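Local coordinates for protein octaprenyl Pyrophosphate Synthase (Helicobacter pylori, PDB 3TC1) that probably catalyses chain elongation of an allylic diphosphate with isopentenyl diphosphate units to make octaprenyl diphosphate, a C40 isoprenoid precursor, at residues B[1-13]-B[36-48]. Sequence-based numbering, arbitrary orientation.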
ATOM      1  N   MET B   1      -9.568 -22.702  13.942  1.00 50.55           N
ATOM      2  CA  MET B   1     -10.306 -23.702  13.141  1.00 50.34           C
ATOM      3  C   MET B   1      -9.404 -24.888  12.781  1.00 49.65           C
ATOM      4  O   MET B   1      -9.113 -25.690  13.640  1.00 50.89           O
ATOM      5  CB  MET B   1     -10.968 -23.006  11.918  1.00 49.58           C
ATOM      6  CG  MET B   1     -10.783 -23.696  10.608  1.00 51.72           C
ATOM      7  SD  MET B   1     -12.218 -23.557   9.547  1.00 55.15           S
ATOM      8  CE  MET B   1     -11.958 -25.008   8.652  1.00 54.23           C
ATOM      9  N   GLN B   2      -8.926 -25.110  11.582  1.00 42.26           N
ATOM     10  CA  GLN B   2      -8.125 -26.321  11.632  1.00 40.05           C
ATOM     11  C   GLN B   2      -6.592 -26.067  11.757  1.00 37.58           C
ATOM     12  O   GLN B   2      -5.945 -25.504  10.871  1.00 34.74           O
ATOM     13  CB  GLN B   2      -8.692 -27.308  10.568  1.00 49.71           C
ATOM     14  CG  GLN B   2      -7.943 -27.520   9.333  1.00 51.12           C
ATOM     15  CD  GLN B   2      -6.952 -28.665   9.480  1.00 50.67           C
ATOM     16  OE1 GLN B   2      -5.888 -28.485  10.064  1.00 50.97           O
ATOM     17  NE2 GLN B   2      -7.313 -29.849   9.001  1.00 52.52           N
ATOM     18  N   GLU B   3      -6.061 -26.380  12.962  1.00 33.29           N
ATOM     19  CA  GLU B   3      -4.650 -26.048  13.293  1.00 33.00           C
ATOM     20  C   GLU B   3      -3.700 -26.358  12.194  1.00 29.28           C
ATOM     21  O   GLU B   3      -2.925 -25.520  11.772  1.00 29.11           O
ATOM     22  CB  GLU B   3      -4.059 -26.658  14.616  1.00 74.69           C
ATOM     23  CG  GLU B   3      -2.939 -25.634  15.072  1.00 80.49           C
ATOM     24  CD  GLU B   3      -1.706 -26.105  15.847  1.00 83.95           C
ATOM     25  OE1 GLU B   3      -1.777 -26.313  17.088  1.00 86.87           O
ATOM     26  OE2 GLU B   3      -0.651 -26.221  15.185  1.00 86.23           O
ATOM     27  N   LYS B   4      -3.742 -27.568  11.690  1.00 28.35           N
ATOM     28  CA  LYS B   4      -2.788 -27.891  10.629  1.00 27.34           C
ATOM     29  C   LYS B   4      -2.847 -26.996   9.395  1.00 24.86           C
ATOM     30  O   LYS B   4      -1.811 -26.647   8.831  1.00 23.38           O
ATOM     31  CB  LYS B   4      -2.890 -29.382  10.237  1.00 34.94           C
ATOM     32  CG  LYS B   4      -2.090 -29.722   9.019  1.00 37.62           C
ATOM     33  CD  LYS B   4      -1.930 -31.201   8.879  1.00 40.63           C
ATOM     34  CE  LYS B   4      -1.466 -31.580   7.472  1.00 41.58           C
ATOM     35  NZ  LYS B   4      -0.083 -32.147   7.482  1.00 41.87           N
ATOM     36  N   GLN B   5      -4.043 -26.608   8.976  1.00 23.91           N
ATOM     37  CA  GLN B   5      -4.168 -25.732   7.802  1.00 22.92           C
ATOM     38  C   GLN B   5      -3.725 -24.307   8.117  1.00 20.30           C
ATOM     39  O   GLN B   5      -3.081 -23.664   7.292  1.00 20.78           O
ATOM     40  CB  GLN B   5      -5.613 -25.707   7.255  1.00 25.36           C
ATOM     41  CG  GLN B   5      -6.114 -27.046   6.766  1.00 29.98           C
ATOM     42  CD  GLN B   5      -7.578 -27.014   6.395  1.00 30.32           C
ATOM     43  OE1 GLN B   5      -8.369 -26.319   7.026  1.00 33.10           O
ATOM     44  NE2 GLN B   5      -7.952 -27.779   5.382  1.00 32.76           N
ATOM     45  N   LEU B   6      -4.060 -23.816   9.304  1.00 21.11           N
ATOM     46  CA  LEU B   6      -3.665 -22.465   9.696  1.00 21.67           C
ATOM     47  C   LEU B   6      -2.147 -22.402   9.812  1.00 23.19           C
ATOM     48  O   LEU B   6      -1.521 -21.385   9.501  1.00 23.03           O
ATOM     49  CB  LEU B   6      -4.306 -22.096  11.033  1.00 21.68           C
ATOM     50  CG  LEU B   6      -5.824 -21.912  11.016  1.00 20.75           C
ATOM     51  CD1 LEU B   6      -6.326 -21.653  12.421  1.00 24.02           C
ATOM     52  CD2 LEU B   6      -6.192 -20.758  10.106  1.00 21.83           C
ATOM     53  N   LYS B   7      -1.569 -23.511  10.256  1.00 20.30           N
ATOM     54  CA  LYS B   7      -0.132 -23.631  10.418  1.00 22.24           C
ATOM     55  C   LYS B   7       0.532 -23.593   9.040  1.00 20.59           C
ATOM     56  O   LYS B   7       1.596 -23.002   8.868  1.00 18.22           O
ATOM     57  CB  LYS B   7       0.188 -24.956  11.112  1.00 38.92           C
ATOM     58  CG  LYS B   7       1.341 -24.888  12.081  1.00 43.60           C
ATOM     59  CD  LYS B   7       2.642 -24.617  11.370  1.00 48.53           C
ATOM     60  CE  LYS B   7       3.739 -24.309  12.372  1.00 51.82           C
ATOM     61  NZ  LYS B   7       3.386 -23.111  13.186  1.00 53.65           N
ATOM     62  N   ALA B   8      -0.101 -24.237   8.065  1.00 21.42           N
ATOM     63  CA  ALA B   8       0.430 -24.269   6.706  1.00 20.72           C
ATOM     64  C   ALA B   8       0.348 -22.874   6.083  1.00 20.01           C
ATOM     65  O   ALA B   8       1.203 -22.496   5.294  1.00 19.46           O
ATOM     66  CB  ALA B   8      -0.347 -25.280   5.859  1.00 23.25           C
ATOM     67  N   ILE B   9      -0.687 -22.119   6.437  1.00 18.42           N
ATOM     68  CA  ILE B   9      -0.857 -20.755   5.920  1.00 18.24           C
ATOM     69  C   ILE B   9       0.203 -19.851   6.550  1.00 19.44           C
ATOM     70  O   ILE B   9       0.785 -18.989   5.889  1.00 19.35           O
ATOM     71  CB  ILE B   9      -2.273 -20.223   6.249  1.00 20.06           C
ATOM     72  CG1 ILE B   9      -3.313 -21.035   5.469  1.00 18.31           C
ATOM     73  CG2 ILE B   9      -2.382 -18.734   5.909  1.00 18.97           C
ATOM     74  CD1 ILE B   9      -4.737 -20.817   5.925  1.00 13.91           C
ATOM     75  N   GLN B  10       0.451 -20.060   7.836  1.00 19.97           N
ATOM     76  CA  GLN B  10       1.453 -19.299   8.575  1.00 21.30           C
ATOM     77  C   GLN B  10       2.813 -19.519   7.899  1.00 20.99           C
ATOM     78  O   GLN B  10       3.592 -18.580   7.699  1.00 19.94           O
ATOM     79  CB  GLN B  10       1.487 -19.797  10.021  1.00 41.22           C
ATOM     80  CG  GLN B  10       2.481 -19.113  10.936  1.00 48.08           C
ATOM     81  CD  GLN B  10       2.508 -19.742  12.323  1.00 52.37           C
ATOM     82  OE1 GLN B  10       1.477 -19.847  12.991  1.00 54.39           O
ATOM     83  NE2 GLN B  10       3.690 -20.165  12.760  1.00 54.56           N
ATOM     84  N   ASN B  11       3.094 -20.768   7.543  1.00 16.17           N
ATOM     85  CA  ASN B  11       4.353 -21.094   6.890  1.00 17.60           C
ATOM     86  C   ASN B  11       4.445 -20.566   5.456  1.00 16.87           C
ATOM     87  O   ASN B  11       5.538 -20.242   4.983  1.00 16.98           O
ATOM     88  CB  ASN B  11       4.592 -22.605   6.933  1.00 27.36           C
ATOM     89  CG  ASN B  11       4.904 -23.099   8.337  1.00 30.95           C
ATOM     90  OD1 ASN B  11       5.576 -22.413   9.110  1.00 33.94           O
ATOM     91  ND2 ASN B  11       4.429 -24.293   8.670  1.00 32.82           N
ATOM     92  N   LYS B  12       3.313 -20.475   4.765  1.00 17.76           N
ATOM     93  CA  LYS B  12       3.307 -19.946   3.401  1.00 19.21           C
ATOM     94  C   LYS B  12       3.664 -18.462   3.431  1.00 18.78           C
ATOM     95  O   LYS B  12       4.409 -17.971   2.577  1.00 18.36           O
ATOM     96  CB  LYS B  12       1.935 -20.124   2.743  1.00 23.41           C
ATOM     97  CG  LYS B  12       1.698 -21.507   2.157  1.00 29.46           C
ATOM     98  CD  LYS B  12       0.366 -21.578   1.415  1.00 32.22           C
ATOM     99  CE  LYS B  12       0.228 -22.886   0.643  1.00 34.13           C
ATOM    100  NZ  LYS B  12       1.252 -22.999  -0.438  1.00 34.23           N
ATOM    101  N   ILE B  13       3.121 -17.751   4.414  1.00 15.47           N
ATOM    102  CA  ILE B  13       3.406 -16.330   4.575  1.00 16.89           C
ATOM    103  C   ILE B  13       4.910 -16.149   4.772  1.00 16.98           C
ATOM    104  O   ILE B  13       5.528 -15.277   4.158  1.00 15.86           O
ATOM    105  CB  ILE B  13       2.671 -15.746   5.802  1.00 19.30           C
ATOM    106  CG1 ILE B  13       1.160 -15.819   5.592  1.00 20.23           C
ATOM    107  CG2 ILE B  13       3.099 -14.303   6.031  1.00 21.62           C
ATOM    108  CD1 ILE B  13       0.346 -15.406   6.818  1.00 22.52           C
ATOM    109  N   LYS B  36      -4.943 -14.180  14.709  1.00 28.65           N
ATOM    110  CA  LYS B  36      -6.020 -15.105  15.022  1.00 28.75           C
ATOM    111  C   LYS B  36      -6.385 -15.816  13.717  1.00 26.05           C
ATOM    112  O   LYS B  36      -6.848 -16.960  13.715  1.00 24.06           O
ATOM    113  CB  LYS B  36      -7.220 -14.320  15.569  1.00 50.00           C
ATOM    114  CG  LYS B  36      -8.414 -15.166  15.955  1.00 55.94           C
ATOM    115  CD  LYS B  36      -9.236 -15.585  14.753  1.00 57.39           C
ATOM    116  CE  LYS B  36     -10.438 -16.381  15.210  1.00 57.30           C
ATOM    117  NZ  LYS B  36     -11.092 -15.714  16.373  1.00 57.48           N
ATOM    118  N   MET B  37      -6.126 -15.125  12.610  1.00 21.81           N
ATOM    119  CA  MET B  37      -6.435 -15.616  11.273  1.00 19.76           C
ATOM    120  C   MET B  37      -7.912 -15.960  11.149  1.00 18.79           C
ATOM    121  O   MET B  37      -8.287 -17.011  10.622  1.00 17.03           O
ATOM    122  CB  MET B  37      -5.572 -16.828  10.919  1.00 25.21           C
ATOM    123  CG  MET B  37      -4.165 -16.451  10.494  1.00 26.35           C
ATOM    124  SD  MET B  37      -3.244 -17.836   9.814  1.00 31.37           S
ATOM    125  CE  MET B  37      -2.712 -18.600  11.290  1.00 30.97           C
ATOM    126  N   LEU B  38      -8.747 -15.057  11.642  1.00 20.34           N
ATOM    127  CA  LEU B  38     -10.188 -15.228  11.590  1.00 21.13           C
ATOM    128  C   LEU B  38     -10.664 -15.457  10.157  1.00 21.26           C
ATOM    129  O   LEU B  38     -11.520 -16.308   9.900  1.00 20.22           O
ATOM    130  CB  LEU B  38     -10.876 -13.991  12.168  1.00 23.15           C
ATOM    131  CG  LEU B  38     -12.383 -13.912  11.944  1.00 25.01           C
ATOM    132  CD1 LEU B  38     -13.054 -15.157  12.503  1.00 27.22           C
ATOM    133  CD2 LEU B  38     -12.929 -12.660  12.601  1.00 27.05           C
ATOM    134  N   ARG B  39     -10.099 -14.698   9.225  1.00 19.99           N
ATOM    135  CA  ARG B  39     -10.501 -14.817   7.836  1.00 19.78           C
ATOM    136  C   ARG B  39     -10.163 -16.162   7.224  1.00 20.38           C
ATOM    137  O   ARG B  39     -10.964 -16.685   6.474  1.00 20.55           O
ATOM    138  CB  ARG B  39      -9.971 -13.624   7.025  1.00 20.22           C
ATOM    139  CG  ARG B  39     -10.613 -12.316   7.515  1.00 20.09           C
ATOM    140  CD  ARG B  39      -9.896 -11.049   7.099  1.00 21.20           C
ATOM    141  NE  ARG B  39     -10.457  -9.868   7.763  1.00 18.38           N
ATOM    142  CZ  ARG B  39     -10.287  -9.565   9.050  1.00 23.56           C
ATOM    143  NH1 ARG B  39     -10.848  -8.475   9.554  1.00 24.02           N
ATOM    144  NH2 ARG B  39      -9.529 -10.325   9.829  1.00 19.99           N
ATOM    145  N   SER B  40      -9.024 -16.749   7.577  1.00 15.47           N
ATOM    146  CA  SER B  40      -8.665 -18.064   7.060  1.00 17.29           C
ATOM    147  C   SER B  40      -9.614 -19.131   7.624  1.00 18.04           C
ATOM    148  O   SER B  40     -10.006 -20.058   6.915  1.00 18.02           O
ATOM    149  CB  SER B  40      -7.223 -18.416   7.432  1.00 19.83           C
ATOM    150  OG  SER B  40      -6.307 -17.619   6.702  1.00 21.50           O
ATOM    151  N   LYS B  41      -9.986 -18.990   8.894  1.00 20.73           N
ATOM    152  CA  LYS B  41     -10.881 -19.954   9.536  1.00 20.76           C
ATOM    153  C   LYS B  41     -12.228 -19.965   8.826  1.00 20.51           C
ATOM    154  O   LYS B  41     -12.812 -21.024   8.583  1.00 18.97           O
ATOM    155  CB  LYS B  41     -11.086 -19.610  11.017  1.00 22.34           C
ATOM    156  CG  LYS B  41      -9.849 -19.768  11.894  1.00 22.69           C
ATOM    157  CD  LYS B  41     -10.151 -19.298  13.310  1.00 27.77           C
ATOM    158  CE  LYS B  41      -8.981 -19.511  14.254  1.00 29.88           C
ATOM    159  NZ  LYS B  41      -9.336 -19.094  15.647  1.00 33.01           N
ATOM    160  N   LEU B  42     -12.717 -18.778   8.495  1.00 19.96           N
ATOM    161  CA  LEU B  42     -13.984 -18.649   7.790  1.00 20.92           C
ATOM    162  C   LEU B  42     -13.908 -19.270   6.400  1.00 21.56           C
ATOM    163  O   LEU B  42     -14.807 -20.009   5.990  1.00 22.61           O
ATOM    164  CB  LEU B  42     -14.364 -17.175   7.668  1.00 21.51           C
ATOM    165  CG  LEU B  42     -14.829 -16.526   8.968  1.00 19.57           C
ATOM    166  CD1 LEU B  42     -15.008 -15.030   8.775  1.00 21.97           C
ATOM    167  CD2 LEU B  42     -16.135 -17.178   9.398  1.00 22.82           C
ATOM    168  N   MET B  43     -12.833 -18.964   5.678  1.00 17.10           N
ATOM    169  CA  MET B  43     -12.630 -19.478   4.330  1.00 16.75           C
ATOM    170  C   MET B  43     -12.356 -20.979   4.299  1.00 18.35           C
ATOM    171  O   MET B  43     -12.898 -21.692   3.457  1.00 19.72           O
ATOM    172  CB  MET B  43     -11.468 -18.736   3.660  1.00 18.32           C
ATOM    173  CG  MET B  43     -11.707 -17.244   3.486  1.00 18.96           C
ATOM    174  SD  MET B  43     -10.178 -16.361   3.129  1.00 22.36           S
ATOM    175  CE  MET B  43     -10.069 -16.616   1.373  1.00 20.35           C
ATOM    176  N   LEU B  44     -11.510 -21.457   5.208  1.00 20.36           N
ATOM    177  CA  LEU B  44     -11.177 -22.879   5.255  1.00 21.72           C
ATOM    178  C   LEU B  44     -12.415 -23.738   5.493  1.00 21.87           C
ATOM    179  O   LEU B  44     -12.445 -24.907   5.112  1.00 22.71           O
ATOM    180  CB  LEU B  44     -10.155 -23.154   6.362  1.00 19.02           C
ATOM    181  CG  LEU B  44      -8.726 -22.643   6.161  1.00 20.16           C
ATOM    182  CD1 LEU B  44      -7.949 -22.787   7.455  1.00 19.74           C
ATOM    183  CD2 LEU B  44      -8.056 -23.418   5.048  1.00 18.11           C
ATOM    184  N   ALA B  45     -13.431 -23.147   6.114  1.00 21.51           N
ATOM    185  CA  ALA B  45     -14.672 -23.848   6.428  1.00 22.63           C
ATOM    186  C   ALA B  45     -15.461 -24.286   5.202  1.00 23.85           C
ATOM    187  O   ALA B  45     -16.388 -25.094   5.315  1.00 21.36           O
ATOM    188  CB  ALA B  45     -15.553 -22.974   7.319  1.00 19.91           C
ATOM    189  N   LEU B  46     -15.106 -23.752   4.036  1.00 20.60           N
ATOM    190  CA  LEU B  46     -15.800 -24.109   2.805  1.00 22.12           C
ATOM    191  C   LEU B  46     -15.210 -25.349   2.143  1.00 23.32           C
ATOM    192  O   LEU B  46     -15.823 -25.928   1.247  1.00 24.98           O
ATOM    193  CB  LEU B  46     -15.782 -22.938   1.813  1.00 22.37           C
ATOM    194  CG  LEU B  46     -16.821 -21.839   2.074  1.00 24.02           C
ATOM    195  CD1 LEU B  46     -16.554 -21.182   3.421  1.00 24.66           C
ATOM    196  CD2 LEU B  46     -16.770 -20.806   0.958  1.00 23.97           C
ATOM    197  N   LEU B  47     -14.021 -25.751   2.581  1.00 22.80           N
ATOM    198  CA  LEU B  47     -13.361 -26.922   2.020  1.00 24.74           C
ATOM    199  C   LEU B  47     -14.142 -28.205   2.295  1.00 28.01           C
ATOM    200  O   LEU B  47     -14.800 -28.331   3.330  1.00 25.57           O
ATOM    201  CB  LEU B  47     -11.947 -27.055   2.589  1.00 24.80           C
ATOM    202  CG  LEU B  47     -10.916 -26.028   2.113  1.00 25.13           C
ATOM    203  CD1 LEU B  47      -9.651 -26.135   2.959  1.00 23.39           C
ATOM    204  CD2 LEU B  47     -10.605 -26.264   0.641  1.00 22.02           C
ATOM    205  N   ASN B  48     -14.075 -29.142   1.351  1.00 36.17           N
ATOM    206  CA  ASN B  48     -14.747 -30.436   1.476  1.00 39.95           C
ATOM    207  C   ASN B  48     -13.743 -31.473   1.948  1.00 41.46           C
ATOM    208  O   ASN B  48     -12.532 -31.287   1.810  1.00 40.37           O
ATOM    209  CB  ASN B  48     -15.306 -30.915   0.131  1.00 49.84           C
ATOM    210  CG  ASN B  48     -16.553 -30.178  -0.287  1.00 52.40           C
ATOM    211  OD1 ASN B  48     -17.453 -29.950   0.518  1.00 54.91           O
ATOM    212  ND2 ASN B  48     -16.627 -29.818  -1.564  1.00 53.18           N
TER
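Leu-6 sets its CG beside its own backbone N (chi1 -68°), which turns both methyls onto helix 38-44, while Met-37 folds back at its last torsion (chi3 -82°) and lays its CE 3.5 Å from Leu-6 O. The two branches of Leu-6 part company: CD1 rests against the aliphatic length of Lys-41, crossing it at about a right angle, and CD2 sits 3.7 Å from Ser-40 CB and 3.8 Å from Leu-44 CD1. One turn on, Ile-9 runs past Met-37 in the opposite sense; Ile-9 CG2 lies 4.1 Å from Met-37 SD, and Ile-9 CD1 meets the Ser-40 side chain, whose buried OG is satisfied by a hydrogen bond with Glu-67 of helix 53-80, a helix that Ile-9 also touches. Gln-5 slides past Leu-44 in the opposite direction, its CB 3.7 Å from Leu-44 CD1, and its amide end, less surely placed, lies against Leu-44 and Leu-47. Gln-2 caps the start of its helix, OE1 accepting from Gln-5 N at 2.8 Å with the donor well above the carbonyl plane. Met-1 lays CB against Lys-41 CB and CG and reaches Leu-44 and Ala-45, but its SD lies too close to Lys-41 O, so its detailed placement is doubtful; Met-1 and Ala-45 both also meet Ile-294 of helix 293-301. The axes of helix segments 3-13 and 38-44 run at 126° and come within 10.5 Å. This mainly apolar junction joins the N-terminal helix to helix 38-44 within the all-helical polyprenyl synthetase fold.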